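Local coordinates for protein auracyanin-A (Chloroflexus aurantiacus, PDB 2AAN) that binds a single copper ion in a cupredoxin fold and probably serves as a soluble electron acceptor for the membrane-bound alternative complex III, at residues T44-K50 and E105-F111; N59-K64 and S92-S98; E67-A71 and Y129-Q133. All coordinates share one frame; numbering follows the deposited sequence.

Contact 1: T44-K50 and E105-F111; sequences TVTIRFK and ETVEVTF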
ATOM      1  N   THR A  44      -1.391   2.836 -16.546  1.00 18.96           N
ATOM      2  CA  THR A  44      -2.400   3.284 -15.583  1.00 22.60           C
ATOM      3  C   THR A  44      -2.931   2.066 -14.824  1.00 22.55           C
ATOM      4  O   THR A  44      -3.537   1.152 -15.422  1.00 18.65           O
ATOM      5  CB  THR A  44      -3.592   4.067 -16.236  1.00 23.78           C
ATOM      6  OG1 THR A  44      -3.097   5.198 -16.949  1.00 18.50           O
ATOM      7  CG2 THR A  44      -4.567   4.570 -15.174  1.00 21.01           C
ATOM      8  N   VAL A  45      -2.668   2.071 -13.515  1.00 17.66           N
ATOM      9  CA  VAL A  45      -3.008   1.005 -12.578  1.00 22.05           C
ATOM     10  C   VAL A  45      -3.994   1.550 -11.547  1.00 13.85           C
ATOM     11  O   VAL A  45      -3.732   2.582 -10.921  1.00 15.45           O
ATOM     12  CB  VAL A  45      -1.762   0.506 -11.782  1.00 18.34           C
ATOM     13  CG1 VAL A  45      -2.159  -0.716 -10.858  1.00 17.90           C
ATOM     14  CG2 VAL A  45      -0.627   0.159 -12.714  1.00 24.58           C
ATOM     15  N   THR A  46      -5.156   0.908 -11.437  1.00 12.92           N
ATOM     16  CA  THR A  46      -6.075   1.146 -10.346  1.00 16.13           C
ATOM     17  C   THR A  46      -5.917  -0.048  -9.387  1.00 20.94           C
ATOM     18  O   THR A  46      -6.148  -1.189  -9.757  1.00 16.05           O
ATOM     19  CB  THR A  46      -7.552   1.310 -10.817  1.00 19.37           C
ATOM     20  OG1 THR A  46      -7.667   2.443 -11.714  1.00 18.92           O
ATOM     21  CG2 THR A  46      -8.474   1.526  -9.596  1.00 17.59           C
ATOM     22  N   ILE A  47      -5.461   0.226  -8.180  1.00 14.31           N
ATOM     23  CA  ILE A  47      -5.481  -0.764  -7.102  1.00 11.50           C
ATOM     24  C   ILE A  47      -6.821  -0.664  -6.387  1.00 12.53           C
ATOM     25  O   ILE A  47      -7.229   0.409  -5.943  1.00 19.22           O
ATOM     26  CB  ILE A  47      -4.307  -0.541  -6.106  1.00 17.46           C
ATOM     27  CG1 ILE A  47      -2.956  -0.737  -6.810  1.00 20.27           C
ATOM     28  CG2 ILE A  47      -4.484  -1.438  -4.878  1.00 24.69           C
ATOM     29  CD1 ILE A  47      -2.588  -2.138  -7.059  1.00 21.81           C
ATOM     30  N   ARG A  48      -7.539  -1.763  -6.396  1.00 14.15           N
ATOM     31  CA  ARG A  48      -8.776  -1.890  -5.679  1.00 18.05           C
ATOM     32  C   ARG A  48      -8.495  -2.799  -4.485  1.00 19.34           C
ATOM     33  O   ARG A  48      -8.361  -4.006  -4.614  1.00 14.74           O
ATOM     34  CB  ARG A  48      -9.844  -2.465  -6.596  1.00 18.84           C
ATOM     35  CG  ARG A  48     -11.233  -2.556  -5.969  1.00 24.43           C
ATOM     36  CD  ARG A  48     -12.276  -3.002  -6.996  1.00 34.34           C
ATOM     37  NE  ARG A  48     -13.555  -3.313  -6.364  1.00 43.97           N
ATOM     38  CZ  ARG A  48     -14.484  -2.415  -6.022  1.00 52.87           C
ATOM     39  NH1 ARG A  48     -14.310  -1.109  -6.255  1.00 53.03           N
ATOM     40  NH2 ARG A  48     -15.608  -2.829  -5.437  1.00 54.25           N
ATOM     41  N   PHE A  49      -8.366  -2.182  -3.322  1.00 13.82           N
ATOM     42  CA  PHE A  49      -7.961  -2.853  -2.116  1.00 15.58           C
ATOM     43  C   PHE A  49      -9.171  -3.142  -1.281  1.00 16.65           C
ATOM     44  O   PHE A  49      -9.891  -2.245  -0.888  1.00 17.13           O
ATOM     45  CB  PHE A  49      -6.988  -1.968  -1.365  1.00 16.98           C
ATOM     46  CG  PHE A  49      -6.544  -2.515  -0.057  1.00 10.52           C
ATOM     47  CD1 PHE A  49      -6.046  -3.783   0.056  1.00 12.68           C
ATOM     48  CD2 PHE A  49      -6.616  -1.730   1.090  1.00 25.43           C
ATOM     49  CE1 PHE A  49      -5.586  -4.282   1.265  1.00 16.53           C
ATOM     50  CE2 PHE A  49      -6.185  -2.232   2.310  1.00 30.50           C
ATOM     51  CZ  PHE A  49      -5.683  -3.546   2.390  1.00 22.18           C
ATOM     52  N   LYS A  50      -9.393  -4.421  -1.060  1.00 12.32           N
ATOM     53  CA  LYS A  50     -10.537  -4.889  -0.330  1.00 16.69           C
ATOM     54  C   LYS A  50     -10.084  -5.319   1.056  1.00 20.28           C
ATOM     55  O   LYS A  50      -9.268  -6.249   1.222  1.00 15.25           O
ATOM     56  CB  LYS A  50     -11.165  -6.071  -1.045  1.00 19.66           C
ATOM     57  CG  LYS A  50     -12.479  -6.538  -0.435  1.00 25.98           C
ATOM     58  CD  LYS A  50     -12.980  -7.777  -1.197  1.00 30.29           C
ATOM     59  CE  LYS A  50     -14.410  -8.171  -0.797  1.00 39.49           C
ATOM     60  NZ  LYS A  50     -14.661  -8.036   0.669  1.00 48.00           N
ATOM     61  N   GLU A 105     -14.292  -2.570   4.136  1.00 17.70           N
ATOM     62  CA  GLU A 105     -14.362  -1.510   3.144  1.00 18.45           C
ATOM     63  C   GLU A 105     -13.462  -1.792   1.950  1.00 21.66           C
ATOM     64  O   GLU A 105     -12.386  -2.349   2.094  1.00 18.81           O
ATOM     65  CB  GLU A 105     -13.970  -0.182   3.794  1.00 25.10           C
ATOM     66  CG  GLU A 105     -14.094   1.032   2.891  1.00 34.16           C
ATOM     67  CD  GLU A 105     -13.815   2.388   3.595  1.00 41.85           C
ATOM     68  OE1 GLU A 105     -13.393   2.430   4.796  1.00 25.63           O
ATOM     69  OE2 GLU A 105     -14.036   3.422   2.910  1.00 45.36           O
ATOM     70  N   THR A 106     -13.901  -1.378   0.770  1.00 16.51           N
ATOM     71  CA  THR A 106     -13.047  -1.396  -0.420  1.00 14.73           C
ATOM     72  C   THR A 106     -12.701   0.010  -0.813  1.00 17.68           C
ATOM     73  O   THR A 106     -13.569   0.848  -0.927  1.00 20.49           O
ATOM     74  CB  THR A 106     -13.712  -2.119  -1.613  1.00 19.62           C
ATOM     75  OG1 THR A 106     -13.885  -3.501  -1.289  1.00 25.04           O
ATOM     76  CG2 THR A 106     -12.852  -2.042  -2.875  1.00 19.85           C
ATOM     77  N   VAL A 107     -11.425   0.244  -1.076  1.00 14.07           N
ATOM     78  CA  VAL A 107     -10.933   1.536  -1.469  1.00 14.27           C
ATOM     79  C   VAL A 107     -10.131   1.385  -2.755  1.00 19.14           C
ATOM     80  O   VAL A 107      -9.743   0.289  -3.145  1.00 20.08           O
ATOM     81  CB  VAL A 107     -10.087   2.176  -0.376  1.00 19.08           C
ATOM     82  CG1 VAL A 107     -10.895   2.286   0.922  1.00 18.84           C
ATOM     83  CG2 VAL A 107      -8.803   1.403  -0.124  1.00 19.29           C
ATOM     84  N   GLU A 108      -9.895   2.497  -3.430  1.00 15.89           N
ATOM     85  CA  GLU A 108      -9.144   2.464  -4.689  1.00 14.71           C
ATOM     86  C   GLU A 108      -8.137   3.554  -4.733  1.00 15.64           C
ATOM     87  O   GLU A 108      -8.363   4.652  -4.244  1.00 20.36           O
ATOM     88  CB  GLU A 108     -10.052   2.655  -5.918  1.00 18.14           C
ATOM     89  CG  GLU A 108     -11.104   1.565  -6.099  1.00 25.03           C
ATOM     90  CD  GLU A 108     -11.827   1.649  -7.456  1.00 33.01           C
ATOM     91  OE1 GLU A 108     -12.017   0.572  -8.082  1.00 40.83           O
ATOM     92  OE2 GLU A 108     -12.203   2.780  -7.879  1.00 34.54           O
ATOM     93  N   VAL A 109      -7.032   3.257  -5.379  1.00 14.41           N
ATOM     94  CA  VAL A 109      -6.092   4.295  -5.813  1.00 12.40           C
ATOM     95  C   VAL A 109      -5.658   4.047  -7.248  1.00 18.91           C
ATOM     96  O   VAL A 109      -5.256   2.949  -7.576  1.00 19.25           O
ATOM     97  CB  VAL A 109      -4.845   4.377  -4.897  1.00 13.13           C
ATOM     98  CG1 VAL A 109      -4.331   3.011  -4.557  1.00 18.90           C
ATOM     99  CG2 VAL A 109      -3.749   5.203  -5.581  1.00 20.16           C
ATOM    100  N   THR A 110      -5.779   5.066  -8.108  1.00 14.15           N
ATOM    101  CA  THR A 110      -5.281   5.000  -9.480  1.00 13.57           C
ATOM    102  C   THR A 110      -3.976   5.779  -9.583  1.00 20.28           C
ATOM    103  O   THR A 110      -3.885   6.924  -9.105  1.00 14.85           O
ATOM    104  CB  THR A 110      -6.325   5.584 -10.480  1.00 16.38           C
ATOM    105  OG1 THR A 110      -7.570   4.881 -10.343  1.00 17.94           O
ATOM    106  CG2 THR A 110      -5.864   5.486 -11.897  1.00 19.86           C
ATOM    107  N   PHE A 111      -2.953   5.161 -10.175  1.00 14.05           N
ATOM    108  CA  PHE A 111      -1.663   5.832 -10.355  1.00 12.16           C
ATOM    109  C   PHE A 111      -1.018   5.391 -11.668  1.00 14.61           C
ATOM    110  O   PHE A 111      -1.423   4.422 -12.274  1.00 17.70           O
ATOM    111  CB  PHE A 111      -0.724   5.563  -9.172  1.00 13.69           C
ATOM    112  CG  PHE A 111      -0.288   4.116  -9.039  1.00 13.70           C
ATOM    113  CD1 PHE A 111       0.954   3.694  -9.501  1.00 17.27           C
ATOM    114  CD2 PHE A 111      -1.098   3.187  -8.398  1.00 16.31           C
ATOM    115  CE1 PHE A 111       1.364   2.387  -9.368  1.00 20.58           C
ATOM    116  CE2 PHE A 111      -0.683   1.873  -8.253  1.00 17.92           C
ATOM    117  CZ  PHE A 111       0.533   1.470  -8.737  1.00 19.60           C
TER
HETATM  118  O   HOH W   1     -15.114  -5.463  -3.477  1.00 49.65           O

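Contact 2: N59-K64 and S92-S98; sequences NWILVK and SNIIAES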
ATOM      1  N   ASN A  59      -4.195   0.030   4.918  1.00 13.20           N
ATOM      2  CA  ASN A  59      -3.996   0.762   3.674  1.00 13.76           C
ATOM      3  C   ASN A  59      -2.997   0.046   2.779  1.00 16.63           C
ATOM      4  O   ASN A  59      -2.472  -1.016   3.134  1.00 12.55           O
ATOM      5  CB  ASN A  59      -3.646   2.243   3.932  1.00 12.45           C
ATOM      6  CG  ASN A  59      -2.410   2.441   4.780  1.00 12.62           C
ATOM      7  OD1 ASN A  59      -1.570   1.578   4.834  1.00 15.09           O
ATOM      8  ND2 ASN A  59      -2.296   3.601   5.454  1.00 13.32           N
ATOM      9  N   TRP A  60      -2.808   0.600   1.592  1.00 13.72           N
ATOM     10  CA  TRP A  60      -1.859   0.074   0.578  1.00  7.70           C
ATOM     11  C   TRP A  60      -1.094   1.270   0.104  1.00 14.27           C
ATOM     12  O   TRP A  60      -1.677   2.134  -0.530  1.00 11.88           O
ATOM     13  CB  TRP A  60      -2.597  -0.566  -0.590  1.00 11.35           C
ATOM     14  CG  TRP A  60      -1.716  -1.186  -1.635  1.00 13.33           C
ATOM     15  CD1 TRP A  60      -1.369  -2.486  -1.720  1.00 11.90           C
ATOM     16  CD2 TRP A  60      -1.159  -0.542  -2.788  1.00 14.74           C
ATOM     17  NE1 TRP A  60      -0.540  -2.695  -2.810  1.00 15.35           N
ATOM     18  CE2 TRP A  60      -0.421  -1.521  -3.500  1.00 14.76           C
ATOM     19  CE3 TRP A  60      -1.168   0.761  -3.266  1.00 17.02           C
ATOM     20  CZ2 TRP A  60       0.299  -1.228  -4.654  1.00 15.11           C
ATOM     21  CZ3 TRP A  60      -0.453   1.051  -4.418  1.00 13.49           C
ATOM     22  CH2 TRP A  60       0.246   0.058  -5.115  1.00 15.99           C
ATOM     23  N   ILE A  61       0.181   1.320   0.476  1.00 13.24           N
ATOM     24  CA  ILE A  61       1.045   2.441   0.174  1.00 14.58           C
ATOM     25  C   ILE A  61       2.252   1.946  -0.626  1.00 16.57           C
ATOM     26  O   ILE A  61       3.001   1.076  -0.173  1.00 14.95           O
ATOM     27  CB  ILE A  61       1.542   3.124   1.470  1.00 17.40           C
ATOM     28  CG1 ILE A  61       0.383   3.432   2.441  1.00 13.52           C
ATOM     29  CG2 ILE A  61       2.381   4.362   1.180  1.00 17.92           C
ATOM     30  CD1 ILE A  61      -0.746   4.333   1.966  1.00 20.79           C
ATOM     31  N   LEU A  62       2.450   2.537  -1.793  1.00 13.32           N
ATOM     32  CA  LEU A  62       3.572   2.215  -2.653  1.00 13.63           C
ATOM     33  C   LEU A  62       4.696   3.165  -2.416  1.00 17.04           C
ATOM     34  O   LEU A  62       4.539   4.372  -2.590  1.00 16.34           O
ATOM     35  CB  LEU A  62       3.159   2.324  -4.109  1.00 12.38           C
ATOM     36  CG  LEU A  62       4.168   1.951  -5.180  1.00 10.42           C
ATOM     37  CD1 LEU A  62       4.613   0.505  -5.044  1.00 12.15           C
ATOM     38  CD2 LEU A  62       3.535   2.138  -6.514  1.00 12.78           C
ATOM     39  N   VAL A  63       5.837   2.639  -2.024  1.00 11.30           N
ATOM     40  CA  VAL A  63       6.900   3.522  -1.611  1.00 11.35           C
ATOM     41  C   VAL A  63       8.111   3.374  -2.483  1.00 12.23           C
ATOM     42  O   VAL A  63       8.262   2.385  -3.211  1.00 18.36           O
ATOM     43  CB  VAL A  63       7.280   3.328  -0.159  1.00 23.23           C
ATOM     44  CG1 VAL A  63       6.057   3.527   0.740  1.00 21.82           C
ATOM     45  CG2 VAL A  63       7.871   2.006   0.017  1.00 16.67           C
ATOM     46  N   LYS A  64       8.981   4.375  -2.353  1.00 13.55           N
ATOM     47  CA  LYS A  64      10.250   4.468  -3.023  1.00 22.35           C
ATOM     48  C   LYS A  64      11.300   4.149  -1.958  1.00 25.94           C
ATOM     49  O   LYS A  64      11.244   4.673  -0.850  1.00 36.87           O
ATOM     50  CB  LYS A  64      10.389   5.912  -3.540  1.00 33.02           C
ATOM     51  CG  LYS A  64      11.428   6.183  -4.588  1.00 32.73           C
ATOM     52  CD  LYS A  64      11.377   7.665  -5.070  1.00 32.13           C
ATOM     53  CE  LYS A  64      12.473   7.961  -6.127  1.00 41.63           C
ATOM     54  NZ  LYS A  64      13.811   8.258  -5.528  1.00 40.73           N
ATOM     55  N   SER A  92       7.901  12.620  -0.510  1.00 17.21           N
ATOM     56  CA  SER A  92       9.073  12.428  -1.365  1.00 19.26           C
ATOM     57  C   SER A  92       9.285  10.950  -1.745  1.00 15.35           C
ATOM     58  O   SER A  92       9.657  10.643  -2.855  1.00 15.65           O
ATOM     59  CB  SER A  92      10.332  13.031  -0.705  1.00 19.60           C
ATOM     60  OG  SER A  92      10.156  14.420  -0.400  1.00 18.40           O
ATOM     61  N   ASN A  93       9.003  10.040  -0.837  1.00 14.80           N
ATOM     62  CA  ASN A  93       9.221   8.621  -1.088  1.00 14.83           C
ATOM     63  C   ASN A  93       7.925   7.797  -1.122  1.00 17.08           C
ATOM     64  O   ASN A  93       7.943   6.595  -0.906  1.00 19.46           O
ATOM     65  CB  ASN A  93      10.171   8.072  -0.014  1.00 20.98           C
ATOM     66  CG  ASN A  93      11.576   8.591  -0.174  1.00 22.56           C
ATOM     67  OD1 ASN A  93      12.177   8.414  -1.210  1.00 25.20           O
ATOM     68  ND2 ASN A  93      12.098   9.229   0.850  1.00 25.06           N
ATOM     69  N   ILE A  94       6.812   8.460  -1.373  1.00 13.45           N
ATOM     70  CA  ILE A  94       5.530   7.830  -1.519  1.00  9.91           C
ATOM     71  C   ILE A  94       5.103   8.072  -2.955  1.00 12.23           C
ATOM     72  O   ILE A  94       4.975   9.233  -3.414  1.00 13.91           O
ATOM     73  CB  ILE A  94       4.523   8.355  -0.467  1.00 10.84           C
ATOM     74  CG1 ILE A  94       4.990   7.921   0.935  1.00 12.86           C
ATOM     75  CG2 ILE A  94       3.121   7.880  -0.718  1.00 16.24           C
ATOM     76  CD1 ILE A  94       4.328   8.689   2.075  1.00 21.26           C
ATOM     77  N   ILE A  95       4.862   6.975  -3.668  1.00 11.26           N
ATOM     78  CA  ILE A  95       4.443   7.027  -5.061  1.00 11.74           C
ATOM     79  C   ILE A  95       2.934   7.099  -5.179  1.00 16.15           C
ATOM     80  O   ILE A  95       2.387   7.838  -6.029  1.00 15.60           O
ATOM     81  CB  ILE A  95       4.981   5.821  -5.844  1.00 12.65           C
ATOM     82  CG1 ILE A  95       6.520   5.867  -5.857  1.00 16.89           C
ATOM     83  CG2 ILE A  95       4.456   5.852  -7.255  1.00 21.36           C
ATOM     84  CD1 ILE A  95       7.177   4.617  -6.340  1.00 21.10           C
ATOM     85  N   ALA A  96       2.254   6.299  -4.369  1.00 11.83           N
ATOM     86  CA  ALA A  96       0.797   6.282  -4.383  1.00 14.43           C
ATOM     87  C   ALA A  96       0.283   5.822  -3.027  1.00 17.80           C
ATOM     88  O   ALA A  96       0.986   5.067  -2.330  1.00 16.10           O
ATOM     89  CB  ALA A  96       0.308   5.367  -5.502  1.00 16.40           C
ATOM     90  N   GLU A  97      -0.902   6.329  -2.644  1.00 17.63           N
ATOM     91  CA  GLU A  97      -1.540   5.979  -1.384  1.00 12.39           C
ATOM     92  C   GLU A  97      -2.990   5.616  -1.577  1.00 15.59           C
ATOM     93  O   GLU A  97      -3.780   6.437  -2.058  1.00 16.18           O
ATOM     94  CB  GLU A  97      -1.563   7.148  -0.383  1.00 20.01           C
ATOM     95  CG  GLU A  97      -0.322   7.865  -0.087  1.00 18.74           C
ATOM     96  CD  GLU A  97      -0.601   9.187   0.668  1.00 19.24           C
ATOM     97  OE1 GLU A  97      -1.754   9.444   1.082  1.00 26.27           O
ATOM     98  OE2 GLU A  97       0.338   9.964   0.855  1.00 23.48           O
ATOM     99  N   SER A  98      -3.363   4.420  -1.136  1.00 13.40           N
ATOM    100  CA  SER A  98      -4.777   4.108  -1.009  1.00 13.44           C
ATOM    101  C   SER A  98      -5.370   4.972   0.118  1.00 12.35           C
ATOM    102  O   SER A  98      -4.692   5.332   1.076  1.00 13.92           O
ATOM    103  CB  SER A  98      -5.031   2.630  -0.735  1.00 20.54           C
ATOM    104  OG  SER A  98      -4.843   2.355   0.626  1.00 16.16           O
TER

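Contact 3: E67-A71 and Y129-Q133; sequences EAEAA and YPLMQ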
ATOM      1  N   GLU A  67      13.455  -1.432   2.450  1.00 12.63           N
ATOM      2  CA  GLU A  67      12.782  -1.717   3.678  1.00 16.11           C
ATOM      3  C   GLU A  67      13.071  -0.651   4.717  1.00 20.71           C
ATOM      4  O   GLU A  67      12.234  -0.355   5.539  1.00 19.23           O
ATOM      5  CB  GLU A  67      13.226  -3.085   4.224  1.00 13.90           C
ATOM      6  CG  GLU A  67      12.866  -4.305   3.332  1.00 15.76           C
ATOM      7  CD  GLU A  67      11.392  -4.739   3.331  1.00 18.57           C
ATOM      8  OE1 GLU A  67      10.547  -4.160   4.060  1.00 16.66           O
ATOM      9  OE2 GLU A  67      11.085  -5.692   2.565  1.00 15.25           O
ATOM     10  N   ALA A  68      14.278  -0.095   4.728  1.00 24.88           N
ATOM     11  CA  ALA A  68      14.569   1.026   5.644  1.00 18.77           C
ATOM     12  C   ALA A  68      13.652   2.248   5.412  1.00 17.51           C
ATOM     13  O   ALA A  68      13.153   2.889   6.360  1.00 21.18           O
ATOM     14  CB  ALA A  68      16.031   1.424   5.499  1.00 24.87           C
ATOM     15  N   GLU A  69      13.388   2.577   4.157  1.00 18.84           N
ATOM     16  CA  GLU A  69      12.517   3.706   3.903  1.00 18.96           C
ATOM     17  C   GLU A  69      11.081   3.327   4.325  1.00 19.82           C
ATOM     18  O   GLU A  69      10.381   4.142   4.913  1.00 18.75           O
ATOM     19  CB  GLU A  69      12.613   4.180   2.461  1.00 24.14           C
ATOM     20  CG  GLU A  69      11.832   5.461   2.188  1.00 25.04           C
ATOM     21  CD  GLU A  69      12.098   6.573   3.224  1.00 31.34           C
ATOM     22  OE1 GLU A  69      13.277   6.809   3.577  1.00 38.31           O
ATOM     23  OE2 GLU A  69      11.120   7.186   3.716  1.00 38.29           O
ATOM     24  N   ALA A  70      10.671   2.079   4.064  1.00 15.34           N
ATOM     25  CA  ALA A  70       9.355   1.560   4.503  1.00 11.84           C
ATOM     26  C   ALA A  70       9.187   1.669   6.022  1.00 15.37           C
ATOM     27  O   ALA A  70       8.146   2.123   6.532  1.00 12.97           O
ATOM     28  CB  ALA A  70       9.196   0.101   4.070  1.00 13.34           C
ATOM     29  N   ALA A  71      10.202   1.235   6.753  1.00 13.71           N
ATOM     30  CA  ALA A  71      10.111   1.260   8.204  1.00 18.67           C
ATOM     31  C   ALA A  71      10.012   2.695   8.732  1.00 19.80           C
ATOM     32  O   ALA A  71       9.245   2.990   9.671  1.00 20.32           O
ATOM     33  CB  ALA A  71      11.298   0.566   8.823  1.00 17.01           C
ATOM     34  N   TYR A 129       3.089  -3.281   9.519  1.00 13.93           N
ATOM     35  CA  TYR A 129       4.439  -3.410   8.969  1.00 12.55           C
ATOM     36  C   TYR A 129       5.315  -3.739  10.157  1.00 15.16           C
ATOM     37  O   TYR A 129       5.112  -3.156  11.236  1.00 14.81           O
ATOM     38  CB  TYR A 129       4.881  -2.095   8.265  1.00  8.86           C
ATOM     39  CG  TYR A 129       6.296  -2.174   7.723  1.00  9.33           C
ATOM     40  CD1 TYR A 129       6.543  -2.749   6.482  1.00 15.05           C
ATOM     41  CD2 TYR A 129       7.381  -1.829   8.509  1.00 14.48           C
ATOM     42  CE1 TYR A 129       7.807  -2.909   5.996  1.00 18.49           C
ATOM     43  CE2 TYR A 129       8.699  -1.992   8.028  1.00 19.38           C
ATOM     44  CZ  TYR A 129       8.903  -2.515   6.763  1.00 14.63           C
ATOM     45  OH  TYR A 129      10.171  -2.683   6.226  1.00 18.23           O
ATOM     46  N   PRO A 130       6.328  -4.604   9.986  1.00 15.11           N
ATOM     47  CA  PRO A 130       6.912  -5.198   8.772  1.00 12.48           C
ATOM     48  C   PRO A 130       6.265  -6.451   8.232  1.00 10.78           C
ATOM     49  O   PRO A 130       6.622  -6.875   7.152  1.00 12.96           O
ATOM     50  CB  PRO A 130       8.341  -5.530   9.234  1.00 18.88           C
ATOM     51  CG  PRO A 130       8.129  -5.956  10.647  1.00 19.60           C
ATOM     52  CD  PRO A 130       7.097  -5.003  11.176  1.00 13.63           C
ATOM     53  N   LEU A 131       5.272  -7.028   8.897  1.00 13.89           N
ATOM     54  CA  LEU A 131       4.677  -8.214   8.308  1.00 10.73           C
ATOM     55  C   LEU A 131       3.913  -7.906   7.032  1.00 15.86           C
ATOM     56  O   LEU A 131       3.939  -8.666   6.074  1.00 15.32           O
ATOM     57  CB  LEU A 131       3.732  -8.906   9.292  1.00 22.23           C
ATOM     58  CG  LEU A 131       4.397  -9.770  10.360  1.00 20.54           C
ATOM     59  CD1 LEU A 131       3.333 -10.118  11.382  1.00 24.81           C
ATOM     60  CD2 LEU A 131       4.988 -11.010   9.747  1.00 26.10           C
ATOM     61  N   MET A 132       3.177  -6.809   7.038  1.00 13.08           N
ATOM     62  CA  MET A 132       2.243  -6.563   5.967  1.00 13.05           C
ATOM     63  C   MET A 132       2.966  -5.788   4.871  1.00 13.52           C
ATOM     64  O   MET A 132       3.034  -4.543   4.851  1.00  9.64           O
ATOM     65  CB  MET A 132       1.013  -5.871   6.536  1.00 12.02           C
ATOM     66  CG  MET A 132      -0.165  -5.899   5.583  1.00 15.12           C
ATOM     67  SD  MET A 132      -1.705  -5.507   6.366  1.00 15.21           S
ATOM     68  CE  MET A 132      -2.724  -5.349   4.883  1.00 12.10           C
ATOM     69  N   GLN A 133       3.521  -6.546   3.946  1.00 12.21           N
ATOM     70  CA  GLN A 133       4.254  -5.974   2.835  1.00 13.03           C
ATOM     71  C   GLN A 133       4.236  -6.888   1.623  1.00 11.53           C
ATOM     72  O   GLN A 133       4.001  -8.099   1.721  1.00 13.82           O
ATOM     73  CB  GLN A 133       5.709  -5.674   3.233  1.00 10.62           C
ATOM     74  CG  GLN A 133       6.498  -6.872   3.735  1.00  9.45           C
ATOM     75  CD  GLN A 133       7.973  -6.603   3.825  1.00 13.00           C
ATOM     76  OE1 GLN A 133       8.654  -6.422   2.797  1.00 16.61           O
ATOM     77  NE2 GLN A 133       8.501  -6.594   5.066  1.00 12.11           N
TER

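Contact 1: T44-K50 and E105-F111
Strands 44-50 and 106-111 run antiparallel, their axes 4.5 Å apart at the closest point and their directions at 166°, with paired backbone N-H...O bonds joining Val45 to Phe111, Ile47 to Val109 and Phe49 to Val107. These hydrogen-bonded pairs send their side chains to the apolar face. There Val45 places CB over one face of the Phe111 ring, 4.2 Å from its centroid, a CH-pi contact near the rim. Ile47 meets the same ring at its edge, CG1 lying 3.7 Å from CE2 of Phe111. The ring is turned towards strand 44-50 with its CG between the backbone N and the carbonyl carbon (chi1 66°). Ile47 also sets CB against Val109 CG1, while Phe49 and Val107 stand side by side. The beta-branched residues pack close to the backbone, and the broad phenyl ring touches two partners.

The non-hydrogen-bonded pairs carry polar groups on the other face. Thr46 OG1 and Thr110 OG1 share a hydrogen bond of 2.8 Å. Arg48, extended from CG to NE, crosses Thr106 at about a right angle, and Thr106 CG2 sits over the centre of one guanidinium face, 3.6 Å from Arg48 CZ. At the guanidinium edge, Glu108 OE1 forms a long, weak salt bridge of 3.4 Å with Arg48 NH1, the two planes standing nearly perpendicular at 89°. A water links Thr106 OG1 with Arg48 NH2, weakly on the arginine side.

Strand 19-24 continues this sheet beyond strand 44-50, and Phe49 packs on the copper ligand His58. The alternation thus makes one wall of the cupredoxin beta-sandwich, apolar towards the interior and hydroxylated or charged outside, where the loose ion pair probably adds less to cohesion than the backbone bonds.

Contact 2: N59-K64 and S92-S98
Leu62 lays its CG and CD2 obliquely across Ile95, CD2 coming within 3.9 Å of Ile95 CG2, while its CB faces the methyl of Ala96. One residue meets two because a classic beta bulge shifts the antiparallel register here: Leu62 O takes a bond of 2.8 Å from Ile95 N and a second, weak one from Ala96 N, at 3.5 Å. Alanine suits this place, its small methyl fitting between Leu62 and Phe111 of strand 106-112. On the other face Ile61 and Glu97 run alongside each other, with Ile61 CD1 3.8 Å from Glu97 CB, and Ile61 CG2 touches Ile94 CG2; the carboxylate of Glu97 turns to Lys91. At one end Lys64 N donates to Asn93 O over 2.8 Å.

At the other end Ser98 replaces a backbone acceptor with its side chain. Its OG, held between its own backbone N and carbonyl carbon (chi1 81°), accepts a bond of 2.9 Å from Trp60 N, and Ser98 N returns one to Trp60 O. With an alanine in place of Ser98, Trp60 N would probably lose this acceptor, leaving the end of the pairing held by the one bond from Ser98 N to Trp60 O. Just before Trp60, Asn59 gives its ND2 to Asn85 and its OD1 to Thr124 N, beside the copper ligands His58 and Cys123.

Strand 94-97 forms the edge of the five-stranded sheet, and its bulge lets apolar packing and backbone bonding continue together across a change of register. The serine pairing carries that bonding past the regular strands, to the residues adjoining the copper site.

Contact 3: E67-A71 and Y129-Q133
The phenol of Tyr129, its CG anti to the backbone N (chi1 178°), extends to helix 67-80, and a bend in Glu67 at chi2 (-75°) swings the carboxylate round to meet it. Tyr129 OH donates to Glu67 OE1 over 2.6 Å, a short bond that uses the anti lone pair of that oxygen, the one turned away from OE2. The carboxylate lies at the edge of the ring and nearly in its plane, the two being 26° apart, so hydroxyl and acid meet edge to edge, nearly in one plane.

The helix supplies small residues where the ring comes in. Ala70 CB rests 3.8 Å from Tyr129 CZ, with the carbonyl carbon of Ala70 above one face, towards the rim. Ala71 approaches the same ring obliquely, its CA 3.5 Å from Tyr129 CE2 and its methyl close by. Alanines suit these two positions because they let the backbone of the helix approach the aromatic ring this closely. The opposite face is covered over its centre by the CB of Pro130, which follows a cis peptide bond, so the ring is sandwiched between helix and proline. Gln133 extends its side chain to the Glu67 carboxylate from the opposite direction, and Ile122 of strand 117-122 also packs on Tyr129.

Met132 belongs to this same 129-133 loop and binds the copper ion together with His58, Cys123 and His128. A C-terminal loop carrying cysteine, histidine and methionine ligands is the hallmark of the blue copper site in cupredoxins, and here its tyrosine, next in sequence to ligand His128, ties it to the helix.

In the fold
Contacts 1 and 2 are both antiparallel strand pairs, one from each sheet of the sandwich, and they meet in the interior: Phe111 packs on Leu62, Ile47 on Trp60, and Val109 on Ser98. Both are partly buried, but contact 1 keeps a regular register with a polar outer face, whereas contact 2 is bulged and has helix 67-80 against one face. Contact 3 is a smaller surface contact without strand pairing, resting on a phenol-carboxylate bond and alanine packing. Its helix lies between the two strands of contact 2 in sequence, and Glu69 touches Lys64 and Asn93. All three approach the copper site, through Phe49, Asn59 and Met132.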